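Local coordinates for protein dehydroascorbate reductase (Chlamydomonas reinhardtii, PDB 5XFT) that probably catalyses the reduction of dehydroascorbate to ascorbate, using two molecules of glutathione, which become glutathione disulfide, at residues H25-A30 with P61-G66; A50-L53 with K59-V62; N106-L111 with A209-H214; G143-F146 with H150-G153; P160-A165 with H185-A190. All coordinates share one frame; numbering follows the deposited sequence.

Interaction 1: residues H25-A30 with P61-G66; sequences HRVLLA and PVIKEG
The first helix of a thioredoxin-like domain rests on the strand opened by the fold's cis-proline, and here the meeting is made by Val-27 of helix 22-33 against Pro-61 and Ile-63. Val-27 CG2 lies 3.7 Å from Pro-61 CG and 4.0 Å from Pro-61 CB, so one methyl presses on the CB-CG flank of the ring. The other methyl serves the next inward residue, with Val-27 CG1 4.3 Å from Ile-63 CG2. This division follows from the valine torsion: CG1 stands opposite the backbone N (chi1 170°), which turns CG2 toward the N side, where the proline lies. The peptide bond before Pro-61 is cis, as in the glutathione-binding half of the glutathione S-transferase superfamily, where the helix that starts at the active-site residues faces this proline; here the Pro-61 ring also touches Cys-24 of a Cys-x-x-Cys sequence. Strand 62-64 pairs antiparallel with strand 5-12, while Val-62 turns its side chain from the helix and Ile-63 turns toward it. Val-27 also touches Ile-7 of strand 5-12 and Ile-78 of helix 75-85, between sheet and neighbouring helix. Where the strand ends, Lys-64 NZ donates to Gly-66 O at 2.8 Å, arriving 29° out of the carbonyl plane. That ammonium has a second acceptor in Ala-69 O and a cation-pi partner in Tyr-71.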
# COMPACT_ATOMS: atom_id res chain seq x y z
N HIS A 25 1.99 -4.41 -0.34
CA HIS A 25 1.01 -4.15 0.70
C HIS A 25 -0.39 -4.00 0.11
O HIS A 25 -1.37 -4.48 0.69
CB HIS A 25 1.40 -2.91 1.50
CG HIS A 25 0.73 -2.81 2.84
ND1 HIS A 25 0.87 -1.71 3.66
CD2 HIS A 25 -0.09 -3.67 3.49
CE1 HIS A 25 0.16 -1.90 4.76
NE2 HIS A 25 -0.43 -3.07 4.68
N ARG A 26 -0.50 -3.35 -1.05
CA ARG A 26 -1.81 -3.15 -1.66
C ARG A 26 -2.42 -4.48 -2.10
O ARG A 26 -3.60 -4.76 -1.83
CB ARG A 26 -1.71 -2.19 -2.84
CG ARG A 26 -2.86 -2.35 -3.84
CD ARG A 26 -2.58 -1.68 -5.20
NE ARG A 26 -3.81 -1.19 -5.81
CZ ARG A 26 -3.85 -0.73 -7.06
NH1 ARG A 26 -2.73 -0.69 -7.78
NH2 ARG A 26 -4.98 -0.29 -7.59
N VAL A 27 -1.62 -5.33 -2.75
CA VAL A 27 -2.14 -6.64 -3.14
C VAL A 27 -2.56 -7.45 -1.92
O VAL A 27 -3.65 -8.04 -1.88
CB VAL A 27 -1.10 -7.39 -3.99
CG1 VAL A 27 -1.52 -8.83 -4.19
CG2 VAL A 27 -0.93 -6.68 -5.32
N LEU A 28 -1.72 -7.47 -0.88
CA LEU A 28 -2.02 -8.21 0.34
C LEU A 28 -3.31 -7.73 0.99
O LEU A 28 -4.15 -8.54 1.41
CB LEU A 28 -0.87 -8.09 1.33
CG LEU A 28 0.49 -8.63 0.92
CD1 LEU A 28 1.51 -8.30 1.97
CD2 LEU A 28 0.39 -10.11 0.72
N LEU A 29 -3.47 -6.41 1.11
CA LEU A 29 -4.71 -5.87 1.66
C LEU A 29 -5.90 -6.25 0.79
O LEU A 29 -6.99 -6.52 1.31
CB LEU A 29 -4.62 -4.35 1.82
CG LEU A 29 -3.72 -3.81 2.93
CD1 LEU A 29 -3.61 -2.32 2.87
CD2 LEU A 29 -4.25 -4.24 4.27
N ALA A 30 -5.72 -6.28 -0.53
CA ALA A 30 -6.80 -6.71 -1.40
C ALA A 30 -7.22 -8.15 -1.11
O ALA A 30 -8.41 -8.46 -1.04
CB ALA A 30 -6.39 -6.56 -2.87
N PRO A 61 4.96 -6.69 -6.35
CA PRO A 61 4.38 -8.02 -6.16
C PRO A 61 4.28 -8.84 -7.43
O PRO A 61 4.15 -8.30 -8.54
CB PRO A 61 2.96 -7.72 -5.68
CG PRO A 61 2.67 -6.37 -6.18
CD PRO A 61 3.96 -5.62 -6.11
N VAL A 62 4.34 -10.16 -7.27
CA VAL A 62 3.97 -11.09 -8.32
C VAL A 62 3.04 -12.11 -7.69
O VAL A 62 3.21 -12.44 -6.52
CB VAL A 62 5.21 -11.76 -8.96
CG1 VAL A 62 4.80 -12.70 -10.08
CG2 VAL A 62 6.19 -10.72 -9.50
N ILE A 63 2.02 -12.55 -8.42
CA ILE A 63 1.19 -13.65 -7.93
C ILE A 63 1.32 -14.83 -8.87
O ILE A 63 1.77 -14.72 -10.01
CB ILE A 63 -0.29 -13.27 -7.74
CG1 ILE A 63 -1.00 -13.13 -9.08
CG2 ILE A 63 -0.46 -12.05 -6.84
CD1 ILE A 63 -2.45 -13.55 -9.00
N LYS A 64 0.89 -15.99 -8.36
CA LYS A 64 0.96 -17.24 -9.10
C LYS A 64 -0.16 -18.12 -8.54
O LYS A 64 -0.03 -18.66 -7.44
CB LYS A 64 2.33 -17.90 -8.95
CG LYS A 64 2.55 -19.14 -9.78
CD LYS A 64 2.69 -18.80 -11.24
CE LYS A 64 3.55 -19.82 -11.97
NZ LYS A 64 2.94 -21.17 -11.96
N GLU A 65 -1.25 -18.22 -9.29
CA GLU A 65 -2.44 -18.88 -8.77
C GLU A 65 -2.35 -20.39 -8.77
O GLU A 65 -3.25 -21.05 -8.25
CB GLU A 65 -3.67 -18.42 -9.56
CG GLU A 65 -3.77 -16.92 -9.68
CD GLU A 65 -5.12 -16.46 -10.17
OE1 GLU A 65 -6.02 -16.26 -9.33
OE2 GLU A 65 -5.29 -16.31 -11.40
N GLY A 66 -1.30 -20.96 -9.34
CA GLY A 66 -1.16 -22.40 -9.39
C GLY A 66 -0.15 -22.84 -10.42
O GLY A 66 0.43 -22.03 -11.15

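Interaction 2: residues A50-L53 with K59-V62; sequences AWLL and KVPV
The carbonyl O of Lys-59 is held by a hydrogen bond with Ser-56 OG and lies under the branched end of Leu-52, whose CD1 comes to 3.6 Å from that oxygen. Leu-52 CG, at 3.9 Å from Lys-59 O, and CD2 share the approach. Ser-56 OG is also hydrogen-bonded to Leu-52 O, so its single proton must be shared or alternate between the two carbonyl oxygens. In the thioredoxin-like fold this is the link between helix 50-56 and the loop leading through cis-Pro-61 to strand 62-64, folded back on the helix that precedes it. A backbone bond between Leu-52 and Gly-58 closes the turn. Leu-52 reaches across because its CG is set opposite the backbone N (chi1 -174°). Its two methyls then part: CD2 goes to Val-60, 4.2 Å from Val-60 CG1, while CD1 goes to the strand. Ile-43 of strand 38-43 touches both Leu-52 and Val-60 and extends the apolar patch. With an alanine in place of Leu-52, Val-60 and Val-62 would probably lose their methyl partners, and a gap would open between helix and loop. Leu-52 and Val-62 lie alongside, pointing opposite ways, their closest carbons being Leu-52 CD1 and Val-62 CG2, 3.7 Å apart.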
# COMPACT_ATOMS: atom_id res chain seq x y z
N ALA A 50 16.68 -15.34 -10.54
CA ALA A 50 16.83 -14.94 -11.93
C ALA A 50 15.51 -14.95 -12.68
O ALA A 50 15.31 -14.13 -13.59
CB ALA A 50 17.84 -15.84 -12.63
N TRP A 51 14.59 -15.85 -12.33
CA TRP A 51 13.33 -15.92 -13.06
C TRP A 51 12.48 -14.67 -12.84
O TRP A 51 11.63 -14.34 -13.68
CB TRP A 51 12.54 -17.18 -12.68
CG TRP A 51 12.10 -17.23 -11.25
CD1 TRP A 51 12.72 -17.89 -10.23
CD2 TRP A 51 10.95 -16.60 -10.68
NE1 TRP A 51 12.03 -17.71 -9.06
CE2 TRP A 51 10.94 -16.92 -9.30
CE3 TRP A 51 9.93 -15.79 -11.19
CZ2 TRP A 51 9.95 -16.46 -8.43
CZ3 TRP A 51 8.94 -15.33 -10.32
CH2 TRP A 51 8.96 -15.67 -8.96
N LEU A 52 12.69 -13.97 -11.73
CA LEU A 52 11.88 -12.80 -11.43
C LEU A 52 12.22 -11.63 -12.36
O LEU A 52 11.36 -10.77 -12.61
CB LEU A 52 12.06 -12.41 -9.97
CG LEU A 52 11.17 -11.29 -9.45
CD1 LEU A 52 9.76 -11.79 -9.26
CD2 LEU A 52 11.74 -10.78 -8.15
N LEU A 53 13.44 -11.61 -12.89
CA LEU A 53 13.80 -10.65 -13.93
C LEU A 53 12.93 -10.83 -15.17
O LEU A 53 12.41 -9.85 -15.72
CB LEU A 53 15.28 -10.80 -14.28
CG LEU A 53 15.82 -9.84 -15.35
CD1 LEU A 53 15.95 -8.43 -14.79
CD2 LEU A 53 17.15 -10.34 -15.91
N LYS A 59 10.70 -7.13 -10.17
CA LYS A 59 9.83 -6.41 -9.27
C LYS A 59 8.84 -7.34 -8.58
O LYS A 59 8.56 -8.45 -9.04
CB LYS A 59 9.07 -5.30 -10.01
CG LYS A 59 9.98 -4.28 -10.66
CD LYS A 59 10.95 -3.70 -9.65
CE LYS A 59 11.64 -2.49 -10.22
NZ LYS A 59 12.37 -2.81 -11.48
N VAL A 60 8.33 -6.84 -7.47
CA VAL A 60 7.26 -7.47 -6.72
C VAL A 60 6.23 -6.35 -6.57
O VAL A 60 6.59 -5.18 -6.65
CB VAL A 60 7.76 -8.02 -5.38
CG1 VAL A 60 8.75 -9.17 -5.60
CG2 VAL A 60 8.43 -6.92 -4.58
N PRO A 61 4.96 -6.69 -6.35
CA PRO A 61 4.38 -8.02 -6.16
C PRO A 61 4.28 -8.84 -7.43
O PRO A 61 4.15 -8.30 -8.54
CB PRO A 61 2.96 -7.72 -5.68
CG PRO A 61 2.67 -6.37 -6.18
CD PRO A 61 3.96 -5.62 -6.11
N VAL A 62 4.34 -10.16 -7.27
CA VAL A 62 3.97 -11.09 -8.32
C VAL A 62 3.04 -12.11 -7.69
O VAL A 62 3.21 -12.44 -6.52
CB VAL A 62 5.21 -11.76 -8.96
CG1 VAL A 62 4.80 -12.70 -10.08
CG2 VAL A 62 6.19 -10.72 -9.50

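Interaction 3: residues N106-L111 with A209-H214; sequences NFRAIL and AGWERH
A buried aromatic contact joins the last helix, 204-212, to helix 103-112: the indole of Trp-211 is wedged against Phe-107, Arg-108 and Leu-111. With Phe-107 it forms an offset edge-to-face pair, the edge of the phenyl ring directed at the indole face. The centroids of the Phe-107 ring and the Trp-211 six-membered ring are 5.3 Å apart with planes at 71°, and the closest atoms are Phe-107 CE2 and Trp-211 CZ2 at 3.7 Å. Leu-111 comes to the same indole face, one turn further along its helix. Its CD1 makes a CH-pi contact 4.1 Å from the centroid of the Trp-211 six-membered ring, 24° off the normal. Both helices belong to the all-helical C-terminal domain of the glutathione S-transferase fold. Helix 153-173 lies beside both partners: Phe-107 and Leu-111 touch Ala-168, and Trp-211 NE1 is hydrogen-bonded to His-164 ND1. A leucine in place of Trp-211 would probably leave that histidine nitrogen without its mate and Phe-107 without a face to point at. At the rim of the indole, Arg-108 supplies only aliphatic carbon, its CG lying 4.0 Å from Trp-211 CH2 near the ring plane. Beyond that carbon the chain bends at chi3, and the guanidinium plane stands 75° from the indole.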
# COMPACT_ATOMS: atom_id res chain seq x y z
N ASN A 106 4.78 12.97 -4.26
CA ASN A 106 5.15 14.19 -3.54
C ASN A 106 5.91 13.85 -2.27
O ASN A 106 6.92 14.47 -1.94
CB ASN A 106 3.91 15.02 -3.20
CG ASN A 106 3.22 15.58 -4.43
OD1 ASN A 106 3.85 15.85 -5.45
ND2 ASN A 106 1.91 15.75 -4.34
N PHE A 107 5.40 12.86 -1.52
CA PHE A 107 6.05 12.43 -0.29
C PHE A 107 7.46 11.90 -0.56
O PHE A 107 8.39 12.16 0.22
CB PHE A 107 5.16 11.39 0.39
CG PHE A 107 5.90 10.34 1.12
CD1 PHE A 107 6.64 10.66 2.25
CD2 PHE A 107 5.83 9.02 0.71
CE1 PHE A 107 7.32 9.69 2.94
CE2 PHE A 107 6.50 8.04 1.39
CZ PHE A 107 7.24 8.37 2.51
N ARG A 108 7.63 11.19 -1.67
CA ARG A 108 8.96 10.73 -2.04
C ARG A 108 9.85 11.90 -2.44
O ARG A 108 11.01 11.97 -2.02
CB ARG A 108 8.87 9.71 -3.16
CG ARG A 108 10.22 9.29 -3.70
CD ARG A 108 10.08 8.34 -4.86
NE ARG A 108 9.36 8.96 -5.96
CZ ARG A 108 8.94 8.31 -7.04
NH1 ARG A 108 9.17 7.01 -7.16
NH2 ARG A 108 8.29 8.97 -7.99
N ALA A 109 9.34 12.82 -3.26
CA ALA A 109 10.14 13.97 -3.66
C ALA A 109 10.56 14.80 -2.45
O ALA A 109 11.59 15.47 -2.48
CB ALA A 109 9.37 14.84 -4.66
N ILE A 110 9.76 14.75 -1.39
CA ILE A 110 10.14 15.40 -0.14
C ILE A 110 11.29 14.64 0.52
O ILE A 110 12.27 15.23 0.96
CB ILE A 110 8.92 15.51 0.80
CG1 ILE A 110 7.91 16.51 0.24
CG2 ILE A 110 9.36 15.87 2.22
CD1 ILE A 110 6.59 16.47 0.94
N LEU A 111 11.18 13.31 0.57
CA LEU A 111 12.21 12.55 1.28
C LEU A 111 13.55 12.59 0.56
O LEU A 111 14.60 12.76 1.20
CB LEU A 111 11.78 11.10 1.50
CG LEU A 111 10.90 10.82 2.72
CD1 LEU A 111 10.78 9.31 2.96
CD2 LEU A 111 11.42 11.52 3.97
N ALA A 209 13.74 1.44 7.65
CA ALA A 209 14.85 0.73 7.03
C ALA A 209 14.72 0.72 5.52
O ALA A 209 15.72 0.86 4.80
CB ALA A 209 14.94 -0.70 7.58
N GLY A 210 13.50 0.54 5.01
CA GLY A 210 13.30 0.60 3.58
C GLY A 210 13.76 1.92 2.99
O GLY A 210 14.43 1.95 1.96
N TRP A 211 13.43 3.02 3.66
CA TRP A 211 13.75 4.33 3.10
C TRP A 211 15.19 4.75 3.38
O TRP A 211 15.78 5.48 2.57
CB TRP A 211 12.77 5.37 3.63
CG TRP A 211 11.46 5.29 2.93
CD1 TRP A 211 10.31 4.70 3.38
CD2 TRP A 211 11.18 5.78 1.62
NE1 TRP A 211 9.31 4.82 2.42
CE2 TRP A 211 9.83 5.48 1.33
CE3 TRP A 211 11.94 6.45 0.66
CZ2 TRP A 211 9.22 5.83 0.13
CZ3 TRP A 211 11.34 6.81 -0.54
CH2 TRP A 211 9.99 6.49 -0.79
N GLU A 212 15.77 4.31 4.50
CA GLU A 212 17.19 4.54 4.77
C GLU A 212 18.06 4.01 3.64
O GLU A 212 19.13 4.57 3.37
CB GLU A 212 17.59 3.88 6.09
CG GLU A 212 17.52 4.81 7.29
CD GLU A 212 17.57 4.06 8.61
OE1 GLU A 212 17.68 4.74 9.66
OE2 GLU A 212 17.50 2.82 8.60
N ARG A 213 17.62 2.94 2.97
CA ARG A 213 18.27 2.43 1.78
C ARG A 213 18.44 3.49 0.70
O ARG A 213 19.18 3.26 -0.26
CB ARG A 213 17.47 1.23 1.23
CG ARG A 213 18.22 0.26 0.31
CD ARG A 213 17.29 -0.88 -0.14
NE ARG A 213 17.85 -1.63 -1.25
CZ ARG A 213 17.19 -1.92 -2.37
NH1 ARG A 213 15.93 -1.52 -2.52
NH2 ARG A 213 17.76 -2.60 -3.35
N HIS A 214 17.79 4.66 0.83
CA HIS A 214 17.93 5.74 -0.14
C HIS A 214 18.15 7.11 0.49
O HIS A 214 18.32 8.09 -0.26
CB HIS A 214 16.70 5.80 -1.06
CG HIS A 214 16.38 4.49 -1.70
ND1 HIS A 214 17.23 3.87 -2.59
CD2 HIS A 214 15.32 3.66 -1.55
CE1 HIS A 214 16.70 2.72 -2.97
NE2 HIS A 214 15.55 2.57 -2.35

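Interaction 4: residues G143-F146 with H150-G153; sequences GPLF and HLNG
Residues 143-146 and 150-153 are two irregular lengths of the loop between helix 118-138 and helix 153-173, doubled back so that the CA atoms of Leu-145 and His-150 are 6.7 Å apart and those of Phe-146 and Asn-152 6.0 Å. No hydrogen bond crosses directly between them, and side chains fill the space instead. Leu-145 lays its CD1 on the backbone opposite, 3.5 Å from His-150 C and 3.6 Å from His-150 O. The same methyl then meets Leu-151 CD2 at 4.0 Å. Leu-151 can reply although its CB is directed elsewhere, because its branch turns back from CG, which is placed beside the backbone N (chi1 -76°). At the other end Asn-152 CB approaches Phe-146 C at 3.9 Å. Asn-152 is the N-cap of helix 153-173, and Asp-155, at N3, reaches back to the Asn-152 N in a weak hydrogen bond: half of a capping box, consistent with the one known in this superfamily. The other carboxylate oxygen of Asp-155 takes the Phe-146 N. One acidic group thus grips both segments; two N-H groups, one weakly bonded, the Tyr-187 hydroxyl and the helix start would probably favour its charged form.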
# COMPACT_ATOMS: atom_id res chain seq x y z
N GLY A 143 -19.00 5.57 6.69
CA GLY A 143 -17.94 4.93 7.44
C GLY A 143 -16.63 5.69 7.34
O GLY A 143 -16.48 6.61 6.53
N PRO A 144 -15.65 5.30 8.15
CA PRO A 144 -14.38 6.04 8.20
C PRO A 144 -13.39 5.69 7.09
O PRO A 144 -12.41 6.43 6.91
CB PRO A 144 -13.81 5.66 9.57
CG PRO A 144 -14.36 4.30 9.84
CD PRO A 144 -15.70 4.21 9.15
N LEU A 145 -13.61 4.61 6.35
CA LEU A 145 -12.75 4.24 5.23
C LEU A 145 -13.38 4.69 3.91
O LEU A 145 -14.57 4.99 3.83
CB LEU A 145 -12.51 2.74 5.20
CG LEU A 145 -12.18 2.06 6.52
CD1 LEU A 145 -12.08 0.57 6.29
CD2 LEU A 145 -10.89 2.61 7.08
N PHE A 146 -12.55 4.71 2.87
CA PHE A 146 -13.07 5.00 1.54
C PHE A 146 -14.14 4.00 1.11
O PHE A 146 -14.95 4.32 0.24
CB PHE A 146 -11.93 5.01 0.51
CG PHE A 146 -10.99 6.17 0.65
CD1 PHE A 146 -9.79 6.02 1.33
CD2 PHE A 146 -11.31 7.41 0.11
CE1 PHE A 146 -8.92 7.08 1.46
CE2 PHE A 146 -10.44 8.48 0.24
CZ PHE A 146 -9.25 8.31 0.92
N HIS A 150 -15.61 -1.11 5.45
CA HIS A 150 -14.65 -2.14 5.10
C HIS A 150 -13.69 -1.62 4.04
O HIS A 150 -13.90 -0.57 3.44
CB HIS A 150 -15.37 -3.40 4.60
CG HIS A 150 -16.64 -3.70 5.33
ND1 HIS A 150 -16.66 -4.30 6.57
CD2 HIS A 150 -17.93 -3.47 5.00
CE1 HIS A 150 -17.91 -4.43 6.97
NE2 HIS A 150 -18.70 -3.93 6.03
N LEU A 151 -12.64 -2.40 3.81
CA LEU A 151 -11.58 -1.98 2.91
C LEU A 151 -12.07 -1.87 1.47
O LEU A 151 -12.88 -2.68 1.00
CB LEU A 151 -10.41 -2.96 2.97
CG LEU A 151 -9.52 -2.85 4.19
CD1 LEU A 151 -8.31 -3.75 4.03
CD2 LEU A 151 -9.11 -1.41 4.41
N ASN A 152 -11.55 -0.87 0.77
CA ASN A 152 -11.91 -0.53 -0.59
C ASN A 152 -10.67 -0.68 -1.47
O ASN A 152 -9.55 -0.78 -0.98
CB ASN A 152 -12.44 0.91 -0.62
CG ASN A 152 -13.17 1.24 -1.88
OD1 ASN A 152 -13.82 0.39 -2.47
ND2 ASN A 152 -13.10 2.49 -2.28
N GLY A 153 -10.88 -0.70 -2.79
CA GLY A 153 -9.74 -0.66 -3.69
C GLY A 153 -8.89 0.58 -3.49
O GLY A 153 -7.66 0.53 -3.58

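Interaction 5: residues P160-A165 with H185-A190; sequences PKLYHA and HKYLAA
The ring of Tyr-187 has Leu-162 at one edge: Leu-162 CD2 lies in the ring plane, 3.7 Å from Tyr-187 CD2 and 3.9 Å from Tyr-187 CE2. Leu-145 touches the ring from the CE1 side, and the phenyl ring of Phe-146 pairs with it edge-to-face. The contact belongs to the helical C-terminal domain of the glutathione S-transferase fold, where helix 182-193 packs on the long helix 153-173. Both side chains are thrown out across the gap in the same way, each CG standing opposite its own backbone N, with chi1 -180° for Leu-162 and -178° for Tyr-187, and they approach at a slant. The far end of the ring is held by the hydrogen bond of Tyr-187 OH to Asp-155 OD1, near the start of the same helix that carries Leu-162. Tyr-187 therefore bonds to helix 153-173 through its oxygen and packs on it through its ring edge. Next to Leu-162, Tyr-163 leans to another neighbour: its OH is hydrogen-bonded to Asp-201 OD1 and its ring meets Trp-197 edge-to-face. Leu-188 completes the seat for the Leu-162 methyl from the side away from the tyrosine hydroxyl. Its CG is the nearest atom, 4.1 Å from Leu-162 CD2, with Leu-188 CD1 and Leu-188 CD2 slightly farther, each 4.3 Å from Leu-162 CD2.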
# COMPACT_ATOMS: atom_id res chain seq x y z
N PRO A 160 -1.48 2.07 2.32
CA PRO A 160 -0.03 1.87 2.47
C PRO A 160 0.79 3.11 2.17
O PRO A 160 1.75 3.40 2.90
CB PRO A 160 0.26 0.74 1.46
CG PRO A 160 -1.03 0.01 1.34
CD PRO A 160 -2.07 1.09 1.40
N LYS A 161 0.45 3.86 1.11
CA LYS A 161 1.18 5.08 0.81
C LYS A 161 1.08 6.09 1.95
O LYS A 161 2.07 6.73 2.32
CB LYS A 161 0.66 5.69 -0.49
CG LYS A 161 0.67 4.73 -1.65
CD LYS A 161 0.25 5.40 -2.95
CE LYS A 161 0.11 4.37 -4.06
NZ LYS A 161 -0.23 5.00 -5.37
N LEU A 162 -0.11 6.23 2.55
CA LEU A 162 -0.26 7.14 3.67
C LEU A 162 0.53 6.66 4.88
O LEU A 162 1.12 7.47 5.61
CB LEU A 162 -1.74 7.30 4.02
CG LEU A 162 -2.11 8.22 5.18
CD1 LEU A 162 -1.82 9.67 4.82
CD2 LEU A 162 -3.57 8.04 5.55
N TYR A 163 0.54 5.35 5.11
CA TYR A 163 1.34 4.76 6.18
C TYR A 163 2.81 5.16 6.04
O TYR A 163 3.42 5.70 6.97
CB TYR A 163 1.19 3.24 6.13
CG TYR A 163 1.66 2.47 7.35
CD1 TYR A 163 1.80 3.08 8.58
CD2 TYR A 163 1.97 1.12 7.24
CE1 TYR A 163 2.23 2.36 9.68
CE2 TYR A 163 2.40 0.40 8.33
CZ TYR A 163 2.53 1.02 9.55
OH TYR A 163 2.97 0.29 10.63
N HIS A 164 3.38 4.90 4.86
CA HIS A 164 4.75 5.32 4.58
C HIS A 164 4.93 6.82 4.77
O HIS A 164 5.95 7.26 5.31
CB HIS A 164 5.13 4.92 3.16
CG HIS A 164 5.53 3.49 3.02
ND1 HIS A 164 6.79 3.10 2.63
CD2 HIS A 164 4.82 2.35 3.20
CE1 HIS A 164 6.85 1.78 2.59
NE2 HIS A 164 5.67 1.30 2.94
N ALA A 165 3.94 7.61 4.35
CA ALA A 165 4.08 9.06 4.42
C ALA A 165 4.20 9.53 5.87
O ALA A 165 5.16 10.23 6.22
CB ALA A 165 2.90 9.74 3.73
N HIS A 185 -6.89 11.30 10.57
CA HIS A 185 -6.45 10.68 11.82
C HIS A 185 -7.38 9.54 12.21
O HIS A 185 -6.92 8.44 12.57
CB HIS A 185 -6.36 11.72 12.93
CG HIS A 185 -5.26 12.71 12.75
ND1 HIS A 185 -3.96 12.47 13.15
CD2 HIS A 185 -5.25 13.95 12.20
CE1 HIS A 185 -3.21 13.51 12.85
NE2 HIS A 185 -3.96 14.42 12.28
N LYS A 186 -8.69 9.76 12.12
CA LYS A 186 -9.60 8.64 12.40
C LYS A 186 -9.52 7.58 11.32
O LYS A 186 -9.80 6.41 11.61
CB LYS A 186 -11.04 9.12 12.59
CG LYS A 186 -11.43 10.33 11.78
CD LYS A 186 -12.80 10.88 12.19
CE LYS A 186 -12.80 11.46 13.60
NZ LYS A 186 -14.18 11.82 14.07
N TYR A 187 -9.15 7.94 10.09
CA TYR A 187 -8.87 6.93 9.07
C TYR A 187 -7.73 6.02 9.52
O TYR A 187 -7.85 4.79 9.47
CB TYR A 187 -8.54 7.61 7.74
CG TYR A 187 -8.27 6.69 6.57
CD1 TYR A 187 -9.25 5.83 6.08
CD2 TYR A 187 -7.05 6.71 5.92
CE1 TYR A 187 -9.00 5.00 5.00
CE2 TYR A 187 -6.79 5.89 4.84
CZ TYR A 187 -7.77 5.04 4.38
OH TYR A 187 -7.49 4.22 3.29
N LEU A 188 -6.63 6.61 9.98
CA LEU A 188 -5.51 5.80 10.45
C LEU A 188 -5.91 4.93 11.63
O LEU A 188 -5.61 3.73 11.66
CB LEU A 188 -4.32 6.70 10.80
CG LEU A 188 -3.53 7.15 9.57
CD1 LEU A 188 -2.89 8.51 9.80
CD2 LEU A 188 -2.47 6.12 9.19
N ALA A 189 -6.61 5.50 12.62
CA ALA A 189 -7.06 4.69 13.75
C ALA A 189 -7.96 3.54 13.29
O ALA A 189 -7.82 2.40 13.77
CB ALA A 189 -7.80 5.56 14.77
N ALA A 190 -8.86 3.81 12.35
CA ALA A 190 -9.75 2.78 11.83
C ALA A 190 -8.97 1.67 11.15
O ALA A 190 -9.24 0.48 11.38
CB ALA A 190 -10.77 3.40 10.86

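How the interactions relate
Interactions 1 and 2 share Pro-61 and Val-62, their centres 12 Å apart, and flank the cis-proline beside Cys-24; the Cys-x-x-Cys sequence at the start of helix 22-33 probably marks the active site. Interactions 3, 4 and 5 belong to the helical half. Helix 153-173 brings Pro-160 of interaction 5 against interaction 1, with Pro-160 CB 3.3 Å from His-25 ND1; just before that helix, Leu-151 CD1 of interaction 4 lies 4.1 Å from Leu-29 CD2. Interactions 4 and 5 touch, Pro-144 O lying 3.3 Å from Tyr-187 CD1. Interaction 5 is nested in the loop closed by interaction 3, whose Phe-107 CE1 lies 3.6 Å from Ala-165 CA. Interactions 2 and 4 do not touch.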